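Local coordinates for protein metallophosphoesterase (Sphaerobacter thermophilus, PDB 3RQZ) that binds zinc ions in a calcineurin-like metallophosphoesterase fold and probably acts as a phosphatase, at residues D31-G36 against G111-V116; E126-A131 against C146-T151; L136-F141 against R183-P188. All blocks are in the same frame, centred on the assembly; numbering follows the deposited sequence.

Interaction 1: D31-G36 against G111-V116; sequences DIWSLG and GDWTVV
Trp33 and Trp113 meet ring against ring, and this aromatic pair leads a contact with no hydrogen bond between its two segments. Trp33 CH2, at the far corner of the six-membered ring, sits over one face of the Trp113 indole, 3.3 Å from Trp113 NE1. The planes are inclined at 42° and the centroids of the Trp33 six-membered ring and the Trp113 five-membered ring stand 4.3 Å apart, an oblique meeting. Trp113 CG sits between its own backbone N and carbonyl carbon (chi1 45°), which turns the indole face toward Trp33. Phe206 meets Trp113 edge-to-face.

Apolar packing continues the interface beside the rings. Val115 CG2 approaches Trp33 CE3 at 4.2 Å. The other branch, Val115 CG1, presses on Leu35 CD1 at 3.4 Å, tighter than usual carbon packing, the two side chains crossing at about a right angle. Leu35 CG also rests near the backbone, 3.9 Å from Val116 O.

Strand 31-34 belongs to one mixed sheet and strand 113-116 to the other, so these side chains fill the interior between the two layers of the beta-sandwich characteristic of calcineurin-like phosphoesterases. Leu35, just past the end of strand 31-34, has its side chain about 9 Å from a bound zinc ion, and Leu35 O accepts a hydrogen bond from His117 ND1.

With an alanine at Trp113, the far end of Trp33 would probably lose its aromatic partner and a gap would open between the sheets beside Phe206.

Polar support stays within segment 31-36: Trp33 NE1 gives a weak in-plane bond to Asp31 OD2, 3.3 Å long, and that carboxylate oxygen is also bonded by Asn58 ND2.

Interaction 2: E126-A131 against C146-T151; sequences EYIYNA and CFVGHT
Tyr127 and Thr151 mark the nearest backbone approach, their CA atoms 6.0 Å apart, where the touching parts of the two segments run 74° to each other. A water bridges the main chains, taking the Ile128 N-H at 2.9 Å and donating to Gly149 O at 2.8 Å.

The Tyr127 and His150 rings form an offset stack, centroids 3.9 Å apart and planes only 8° from parallel. Tyr127 CE1 lies over the centre of the imidazole, while His150 NE2 falls toward the rim of the phenol ring. With CG anti to the backbone N (chi1 -165°), the imidazole is laid against the Tyr127 ring, and Glu126 O comes to the imidazole edge, 3.6 Å from His150 CD2.

His150 is a zinc ligand, sharing one metal ion with Asp37 in the two-zinc site of this metallophosphoesterase fold. The loop after strand 145-147 carries it there. Trp125 O accepts a hydrogen bond from His150 NE2, a second-shell contact that, with the zinc and the tyrosine stack, probably limits the ring's rotation.

Away from the metal the methyl Thr151 CG2 sits at the edge of the Tyr127 ring and 3.6 Å from Ile128 O, and the apolar pair is Ile128 CD1 with Val148 CG1, at 4.2 Å.

Interaction 3: L136-F141 against R183-P188; sequences LNFPAF and RYIINP
Phe138 and Ile185 come nearest in backbone, with CA atoms 7.9 Å apart, where the chain leaving helix 131-137 passes strand 184-188 far enough away for side chains to bridge the two.

Arg183 makes the polar part of the contact. Its chain bends at chi3 (68°), bringing the guanidinium back to two main-chain carbonyls of segment 136-141. Arg183 NH1 donates to Phe138 O at 3.0 Å with the acceptor close to the guanidinium plane, and NH2 adds a weak, longer bond to the same oxygen. Arg183 NH2 also reaches Phe141 O at 2.6 Å, with that oxygen tilted from the guanidinium plane. In both main bonds the nitrogen stands above the plane of the carbonyl it meets. Beyond the segments, Glu159 pairs with NH1 as a salt bridge and Thr143 O takes a further bond from NH2, so the charge has several partners.

The same guanidinium lies over a face of the Phe141 ring in a cation-pi contact, Arg183 CZ standing 4.3 Å from the ring centroid, with the two planes 42° apart. Its nearest atom is Arg183 NH2, offset toward the ring's rim and 3.2 Å from Phe141 CE2. Phe141 CG lies between the backbone N and carbonyl carbon (chi1 70°), a placement that lets one residue offer both its ring and its carbonyl oxygen to the arginine.

Ile185 supplies the apolar part. Its CD1 sits over one face of the Phe138 ring, 4.0 Å from the centroid, as a CH-pi contact, while Ile185 CG1 lies 3.8 Å from Phe141 CE1. One isoleucine thus packs against both phenylalanines.

Helix 131-137 and the turn after it pack on the five-stranded sheet, consistent with the alpha/beta sandwich of calcineurin-like phosphoesterases, in which helices flank the paired sheets.

Three contacts illustrate how chemistry follows position in a layered fold. Interaction 1 is buried between the two sheets, joining them by aromatic and aliphatic side chains. Interaction 3 is also buried, yet it joins a helix end to the sheet and adds a charged group held by backbone carbonyls and a salt bridge to Glu159. Interaction 2 is only partly buried and lies at the zinc site, where a ring stack and a bridging water join a lighter apolar contact. All three reach the same five-stranded sheet: strand 145-147 is flanked by 113-116 and 184-188, with probable backbone bonds linking Phe147 to Thr114 and Val116, and Ile186 to Cys146 and Val148.

Interaction 1: D31-G36 against G111-V116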
loop_
_atom_site.group_PDB
_atom_site.type_symbol
_atom_site.label_atom_id
_atom_site.label_comp_id
_atom_site.label_asym_id
_atom_site.label_seq_id
_atom_site.Cartn_x
_atom_site.Cartn_y
_atom_site.Cartn_z
ATOM N N ASP A 31 10.984 12.034 1.652
ATOM C CA ASP A 31 9.805 11.945 0.782
ATOM C C ASP A 31 9.009 10.717 1.203
ATOM O O ASP A 31 9.536 9.810 1.845
ATOM C CB ASP A 31 10.191 11.860 -0.715
ATOM C CG ASP A 31 9.037 12.256 -1.672
ATOM O OD1 ASP A 31 7.959 12.736 -1.225
ATOM O OD2 ASP A 31 9.219 12.079 -2.905
ATOM N N ILE A 32 7.721 10.729 0.881
ATOM C CA ILE A 32 6.806 9.631 1.185
ATOM C C ILE A 32 6.076 9.238 -0.107
ATOM O O ILE A 32 5.541 10.107 -0.823
ATOM C CB ILE A 32 5.840 10.043 2.305
ATOM C CG1 ILE A 32 6.631 10.242 3.623
ATOM C CG2 ILE A 32 4.664 9.023 2.458
ATOM C CD1 ILE A 32 5.875 11.015 4.713
ATOM N N TRP A 33 6.100 7.951 -0.443
ATOM C CA TRP A 33 5.411 7.473 -1.642
ATOM C C TRP A 33 4.252 6.556 -1.278
ATOM O O TRP A 33 4.438 5.629 -0.496
ATOM C CB TRP A 33 6.332 6.651 -2.547
ATOM C CG TRP A 33 7.561 7.316 -3.069
ATOM C CD1 TRP A 33 7.887 8.655 -3.035
ATOM C CD2 TRP A 33 8.615 6.663 -3.764
ATOM N NE1 TRP A 33 9.107 8.851 -3.648
ATOM C CE2 TRP A 33 9.565 7.651 -4.119
ATOM C CE3 TRP A 33 8.854 5.330 -4.126
ATOM C CZ2 TRP A 33 10.757 7.345 -4.801
ATOM C CZ3 TRP A 33 10.055 5.028 -4.830
ATOM C CH2 TRP A 33 10.980 6.028 -5.135
ATOM N N SER A 34 3.076 6.812 -1.847
ATOM C CA SER A 34 1.897 5.982 -1.599
ATOM C C SER A 34 1.578 5.118 -2.817
ATOM O O SER A 34 1.472 5.612 -3.955
ATOM C CB SER A 34 0.690 6.858 -1.232
ATOM O OG SER A 34 -0.540 6.102 -1.242
ATOM N N LEU A 35 1.417 3.821 -2.578
ATOM C CA LEU A 35 1.056 2.906 -3.635
ATOM C C LEU A 35 -0.445 2.622 -3.709
ATOM O O LEU A 35 -0.869 1.669 -4.355
ATOM C CB LEU A 35 1.874 1.604 -3.485
ATOM C CG LEU A 35 3.298 1.606 -4.021
ATOM C CD1 LEU A 35 4.117 2.817 -3.560
ATOM C CD2 LEU A 35 4.056 0.249 -3.689
ATOM N N GLY A 36 -1.265 3.463 -3.089
ATOM C CA GLY A 36 -2.710 3.360 -3.310
ATOM C C GLY A 36 -3.423 2.520 -2.279
ATOM O O GLY A 36 -2.791 2.002 -1.329
ATOM N N GLY A 111 12.956 7.988 -13.291
ATOM C CA GLY A 111 14.367 7.598 -13.138
ATOM C C GLY A 111 14.482 6.104 -13.055
ATOM O O GLY A 111 13.978 5.393 -13.921
ATOM N N ASP A 112 15.082 5.627 -11.976
ATOM C CA ASP A 112 15.283 4.183 -11.758
ATOM C C ASP A 112 14.074 3.426 -11.195
ATOM O O ASP A 112 14.190 2.247 -10.851
ATOM C CB ASP A 112 16.498 3.958 -10.865
ATOM C CG ASP A 112 17.801 4.216 -11.582
ATOM O OD1 ASP A 112 17.808 4.296 -12.843
ATOM O OD2 ASP A 112 18.829 4.340 -10.873
ATOM N N TRP A 113 12.911 4.067 -11.094
ATOM C CA TRP A 113 11.767 3.332 -10.531
ATOM C C TRP A 113 10.440 3.490 -11.238
ATOM O O TRP A 113 10.159 4.516 -11.804
ATOM C CB TRP A 113 11.593 3.600 -9.027
ATOM C CG TRP A 113 11.706 5.031 -8.644
ATOM C CD1 TRP A 113 10.712 5.967 -8.652
ATOM C CD2 TRP A 113 12.895 5.698 -8.170
ATOM N NE1 TRP A 113 11.214 7.193 -8.219
ATOM C CE2 TRP A 113 12.546 7.047 -7.913
ATOM C CE3 TRP A 113 14.218 5.286 -7.957
ATOM C CZ2 TRP A 113 13.478 7.994 -7.442
ATOM C CZ3 TRP A 113 15.150 6.225 -7.484
ATOM C CH2 TRP A 113 14.766 7.565 -7.228
ATOM N N THR A 114 9.640 2.423 -11.185
ATOM C CA THR A 114 8.282 2.416 -11.672
ATOM C C THR A 114 7.464 2.070 -10.447
ATOM O O THR A 114 7.904 1.226 -9.620
ATOM C CB THR A 114 8.093 1.339 -12.769
ATOM O OG1 THR A 114 8.935 1.662 -13.892
ATOM C CG2 THR A 114 6.620 1.259 -13.203
ATOM N N VAL A 115 6.303 2.729 -10.288
ATOM C CA VAL A 115 5.453 2.495 -9.111
ATOM C C VAL A 115 3.995 2.310 -9.564
ATOM O O VAL A 115 3.461 3.148 -10.325
ATOM C CB VAL A 115 5.513 3.681 -8.115
ATOM C CG1 VAL A 115 4.545 3.386 -6.889
ATOM C CG2 VAL A 115 6.966 3.943 -7.656
ATOM N N VAL A 116 3.389 1.198 -9.141
ATOM C CA VAL A 116 1.999 0.851 -9.433
ATOM C C VAL A 116 1.401 0.199 -8.179
ATOM O O VAL A 116 2.110 -0.227 -7.254
ATOM C CB VAL A 116 1.865 -0.175 -10.611
ATOM C CG1 VAL A 116 2.256 0.473 -11.972
ATOM C CG2 VAL A 116 2.748 -1.443 -10.343
#

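Interaction 2: E126-A131 against C146-T151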
loop_
_atom_site.group_PDB
_atom_site.type_symbol
_atom_site.label_atom_id
_atom_site.label_comp_id
_atom_site.label_asym_id
_atom_site.label_seq_id
_atom_site.Cartn_x
_atom_site.Cartn_y
_atom_site.Cartn_z
ATOM N N GLU A 126 -3.663 -6.427 -10.760
ATOM C CA GLU A 126 -2.982 -7.744 -10.734
ATOM C C GLU A 126 -2.130 -7.912 -9.484
ATOM O O GLU A 126 -1.357 -7.030 -9.151
ATOM C CB GLU A 126 -2.117 -7.946 -11.988
ATOM C CG GLU A 126 -1.363 -9.304 -12.043
ATOM C CD GLU A 126 -0.666 -9.548 -13.374
ATOM O OE1 GLU A 126 0.230 -8.774 -13.767
ATOM O OE2 GLU A 126 -1.021 -10.545 -14.041
ATOM N N TYR A 127 -2.272 -9.049 -8.808
ATOM C CA TYR A 127 -1.429 -9.374 -7.636
ATOM C C TYR A 127 -0.129 -10.012 -8.096
ATOM O O TYR A 127 -0.125 -10.820 -9.019
ATOM C CB TYR A 127 -2.116 -10.351 -6.681
ATOM C CG TYR A 127 -3.442 -9.904 -6.109
ATOM C CD1 TYR A 127 -3.495 -9.109 -4.955
ATOM C CD2 TYR A 127 -4.637 -10.306 -6.695
ATOM C CE1 TYR A 127 -4.722 -8.705 -4.412
ATOM C CE2 TYR A 127 -5.864 -9.920 -6.173
ATOM C CZ TYR A 127 -5.900 -9.129 -5.021
ATOM O OH TYR A 127 -7.103 -8.741 -4.497
ATOM N N ILE A 128 0.975 -9.661 -7.456
ATOM C CA ILE A 128 2.227 -10.378 -7.679
ATOM C C ILE A 128 2.637 -11.071 -6.386
ATOM O O ILE A 128 3.060 -10.406 -5.432
ATOM C CB ILE A 128 3.361 -9.435 -8.105
ATOM C CG1 ILE A 128 2.927 -8.594 -9.313
ATOM C CG2 ILE A 128 4.670 -10.291 -8.326
ATOM C CD1 ILE A 128 4.014 -7.640 -9.911
ATOM N N TYR A 129 2.514 -12.393 -6.343
ATOM C CA TYR A 129 2.894 -13.139 -5.137
ATOM C C TYR A 129 3.656 -14.436 -5.411
ATOM O O TYR A 129 3.896 -15.235 -4.485
ATOM C CB TYR A 129 1.680 -13.425 -4.235
ATOM C CG TYR A 129 0.534 -14.096 -4.967
ATOM C CD1 TYR A 129 0.577 -15.467 -5.276
ATOM C CD2 TYR A 129 -0.581 -13.367 -5.364
ATOM C CE1 TYR A 129 -0.469 -16.092 -5.946
ATOM C CE2 TYR A 129 -1.644 -13.985 -6.053
ATOM C CZ TYR A 129 -1.577 -15.342 -6.335
ATOM O OH TYR A 129 -2.599 -15.967 -7.014
ATOM N N ASN A 130 3.994 -14.685 -6.672
ATOM C CA ASN A 130 4.812 -15.853 -7.010
ATOM C C ASN A 130 5.782 -15.555 -8.171
ATOM O O ASN A 130 5.715 -14.476 -8.793
ATOM C CB ASN A 130 3.934 -17.109 -7.270
ATOM C CG ASN A 130 2.963 -16.926 -8.455
ATOM O OD1 ASN A 130 3.180 -16.091 -9.321
ATOM N ND2 ASN A 130 1.874 -17.709 -8.472
ATOM N N ALA A 131 6.674 -16.496 -8.465
ATOM C CA ALA A 131 7.678 -16.270 -9.514
ATOM C C ALA A 131 7.093 -16.168 -10.935
ATOM O O ALA A 131 7.558 -15.347 -11.744
ATOM C CB ALA A 131 8.778 -17.350 -9.454
ATOM N N CYS A 146 10.791 -1.870 -9.708
ATOM C CA CYS A 146 9.318 -1.670 -9.688
ATOM C C CYS A 146 8.753 -1.916 -8.292
ATOM O O CYS A 146 8.982 -2.994 -7.692
ATOM C CB CYS A 146 8.602 -2.594 -10.682
ATOM S SG CYS A 146 6.827 -2.167 -10.903
ATOM N N PHE A 147 8.051 -0.916 -7.767
ATOM C CA PHE A 147 7.403 -0.999 -6.461
ATOM C C PHE A 147 5.936 -1.273 -6.654
ATOM O O PHE A 147 5.267 -0.601 -7.460
ATOM C CB PHE A 147 7.599 0.300 -5.648
ATOM C CG PHE A 147 9.030 0.531 -5.247
ATOM C CD1 PHE A 147 9.561 -0.132 -4.131
ATOM C CD2 PHE A 147 9.877 1.324 -6.033
ATOM C CE1 PHE A 147 10.909 0.061 -3.760
ATOM C CE2 PHE A 147 11.212 1.536 -5.667
ATOM C CZ PHE A 147 11.736 0.904 -4.537
ATOM N N VAL A 148 5.444 -2.261 -5.917
ATOM C CA VAL A 148 4.054 -2.700 -6.021
ATOM C C VAL A 148 3.441 -2.914 -4.631
ATOM O O VAL A 148 4.177 -3.087 -3.663
ATOM C CB VAL A 148 3.934 -4.016 -6.851
ATOM C CG1 VAL A 148 4.587 -3.882 -8.227
ATOM C CG2 VAL A 148 4.545 -5.232 -6.096
ATOM N N GLY A 149 2.105 -2.903 -4.533
ATOM C CA GLY A 149 1.397 -3.214 -3.273
ATOM C C GLY A 149 0.371 -4.317 -3.497
ATOM O O GLY A 149 0.701 -5.369 -4.102
ATOM N N HIS A 150 -0.840 -4.091 -2.969
ATOM C CA HIS A 150 -2.065 -4.852 -3.334
ATOM C C HIS A 150 -2.182 -6.226 -2.637
ATOM O O HIS A 150 -3.274 -6.648 -2.250
ATOM C CB HIS A 150 -2.126 -4.973 -4.881
ATOM C CG HIS A 150 -3.446 -5.394 -5.457
ATOM N ND1 HIS A 150 -4.667 -5.136 -4.868
ATOM C CD2 HIS A 150 -3.722 -6.019 -6.628
ATOM C CE1 HIS A 150 -5.633 -5.611 -5.639
ATOM N NE2 HIS A 150 -5.085 -6.135 -6.722
ATOM N N THR A 151 -1.077 -6.923 -2.435
ATOM C CA THR A 151 -1.161 -8.211 -1.753
ATOM C C THR A 151 -1.242 -8.059 -0.233
ATOM O O THR A 151 -1.706 -8.962 0.455
ATOM C CB THR A 151 0.083 -9.063 -2.061
ATOM O OG1 THR A 151 1.230 -8.330 -1.605
ATOM C CG2 THR A 151 0.220 -9.313 -3.565
HETATM O O HOH W 1 1.099 -6.936 -6.433
#

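Interaction 3: L136-F141 against R183-P188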
loop_
_atom_site.group_PDB
_atom_site.type_symbol
_atom_site.label_atom_id
_atom_site.label_comp_id
_atom_site.label_asym_id
_atom_site.label_seq_id
_atom_site.Cartn_x
_atom_site.Cartn_y
_atom_site.Cartn_z
ATOM N N LEU A 136 6.390 -12.667 -15.615
ATOM C CA LEU A 136 5.605 -12.027 -16.669
ATOM C C LEU A 136 5.659 -10.491 -16.562
ATOM O O LEU A 136 5.329 -9.778 -17.510
ATOM C CB LEU A 136 4.153 -12.561 -16.639
ATOM C CG LEU A 136 3.955 -14.032 -17.065
ATOM C CD1 LEU A 136 2.666 -14.645 -16.486
ATOM C CD2 LEU A 136 4.014 -14.241 -18.598
ATOM N N ASN A 137 6.091 -9.989 -15.408
ATOM C CA ASN A 137 6.043 -8.550 -15.118
ATOM C C ASN A 137 7.344 -7.793 -15.299
ATOM O O ASN A 137 7.332 -6.570 -15.517
ATOM C CB ASN A 137 5.417 -8.293 -13.737
ATOM C CG ASN A 137 3.925 -8.137 -13.817
ATOM O OD1 ASN A 137 3.437 -7.105 -14.268
ATOM N ND2 ASN A 137 3.180 -9.153 -13.383
ATOM N N PHE A 138 8.458 -8.512 -15.248
ATOM C CA PHE A 138 9.772 -7.907 -15.514
ATOM C C PHE A 138 9.916 -7.281 -16.900
ATOM O O PHE A 138 10.462 -6.195 -17.001
ATOM C CB PHE A 138 10.921 -8.866 -15.184
ATOM C CG PHE A 138 11.286 -8.869 -13.720
ATOM C CD1 PHE A 138 12.058 -7.836 -13.183
ATOM C CD2 PHE A 138 10.847 -9.902 -12.867
ATOM C CE1 PHE A 138 12.380 -7.807 -11.810
ATOM C CE2 PHE A 138 11.183 -9.881 -11.509
ATOM C CZ PHE A 138 11.961 -8.832 -10.981
ATOM N N PRO A 139 9.374 -7.925 -17.959
ATOM C CA PRO A 139 9.352 -7.248 -19.273
ATOM C C PRO A 139 8.392 -6.056 -19.355
ATOM O O PRO A 139 8.519 -5.238 -20.279
ATOM C CB PRO A 139 8.906 -8.355 -20.249
ATOM C CG PRO A 139 9.132 -9.669 -19.508
ATOM C CD PRO A 139 8.878 -9.312 -18.048
ATOM N N ALA A 140 7.467 -5.955 -18.398
ATOM C CA ALA A 140 6.435 -4.906 -18.380
ATOM C C ALA A 140 6.871 -3.546 -17.768
ATOM O O ALA A 140 6.107 -2.583 -17.777
ATOM C CB ALA A 140 5.132 -5.424 -17.703
ATOM N N PHE A 141 8.082 -3.473 -17.222
ATOM C CA PHE A 141 8.656 -2.196 -16.824
ATOM C C PHE A 141 10.101 -2.171 -17.287
ATOM O O PHE A 141 10.706 -3.232 -17.462
ATOM C CB PHE A 141 8.508 -1.921 -15.314
ATOM C CG PHE A 141 9.365 -2.795 -14.430
ATOM C CD1 PHE A 141 8.968 -4.092 -14.102
ATOM C CD2 PHE A 141 10.573 -2.305 -13.920
ATOM C CE1 PHE A 141 9.758 -4.904 -13.245
ATOM C CE2 PHE A 141 11.376 -3.093 -13.077
ATOM C CZ PHE A 141 10.976 -4.410 -12.744
ATOM N N ARG A 183 17.555 -6.253 -11.479
ATOM C CA ARG A 183 16.305 -5.547 -11.365
ATOM C C ARG A 183 15.448 -6.252 -10.311
ATOM O O ARG A 183 15.595 -7.458 -10.124
ATOM C CB ARG A 183 15.639 -5.574 -12.722
ATOM C CG ARG A 183 16.560 -5.074 -13.831
ATOM C CD ARG A 183 15.910 -5.338 -15.177
ATOM N NE ARG A 183 14.763 -4.499 -15.287
ATOM C CZ ARG A 183 13.602 -4.822 -15.844
ATOM N NH1 ARG A 183 13.375 -6.013 -16.393
ATOM N NH2 ARG A 183 12.665 -3.906 -15.840
ATOM N N TYR A 184 14.568 -5.500 -9.637
ATOM C CA TYR A 184 13.778 -6.015 -8.503
ATOM C C TYR A 184 12.327 -5.588 -8.592
ATOM O O TYR A 184 12.044 -4.468 -9.043
ATOM C CB TYR A 184 14.323 -5.483 -7.165
ATOM C CG TYR A 184 15.521 -6.244 -6.672
ATOM C CD1 TYR A 184 15.369 -7.412 -5.937
ATOM C CD2 TYR A 184 16.822 -5.805 -6.969
ATOM C CE1 TYR A 184 16.501 -8.137 -5.499
ATOM C CE2 TYR A 184 17.928 -6.518 -6.554
ATOM C CZ TYR A 184 17.752 -7.668 -5.808
ATOM O OH TYR A 184 18.850 -8.361 -5.382
ATOM N N ILE A 185 11.424 -6.456 -8.116
ATOM C CA ILE A 185 10.026 -6.071 -7.834
ATOM C C ILE A 185 9.968 -6.136 -6.312
ATOM O O ILE A 185 10.408 -7.128 -5.743
ATOM C CB ILE A 185 9.006 -7.043 -8.506
ATOM C CG1 ILE A 185 9.000 -6.878 -10.037
ATOM C CG2 ILE A 185 7.587 -6.851 -7.938
ATOM C CD1 ILE A 185 8.109 -7.907 -10.782
ATOM N N ILE A 186 9.460 -5.081 -5.671
ATOM C CA ILE A 186 9.527 -4.874 -4.222
ATOM C C ILE A 186 8.175 -4.397 -3.740
ATOM O O ILE A 186 7.621 -3.476 -4.334
ATOM C CB ILE A 186 10.554 -3.722 -3.865
ATOM C CG1 ILE A 186 11.980 -4.031 -4.351
ATOM C CG2 ILE A 186 10.551 -3.395 -2.358
ATOM C CD1 ILE A 186 12.542 -5.215 -3.735
ATOM N N ASN A 187 7.660 -5.013 -2.660
ATOM C CA ASN A 187 6.366 -4.682 -2.054
ATOM C C ASN A 187 6.619 -4.308 -0.583
ATOM O O ASN A 187 7.233 -5.080 0.164
ATOM C CB ASN A 187 5.399 -5.910 -2.172
ATOM C CG ASN A 187 3.952 -5.588 -1.818
ATOM O OD1 ASN A 187 3.669 -4.813 -0.882
ATOM N ND2 ASN A 187 3.009 -6.236 -2.532
ATOM N N PRO A 188 6.203 -3.096 -0.164
ATOM C CA PRO A 188 6.395 -2.682 1.230
ATOM C C PRO A 188 5.409 -3.315 2.229
ATOM O O PRO A 188 5.486 -3.018 3.434
ATOM C CB PRO A 188 6.159 -1.174 1.159
ATOM C CG PRO A 188 5.067 -1.056 0.094
ATOM C CD PRO A 188 5.563 -2.032 -0.964
#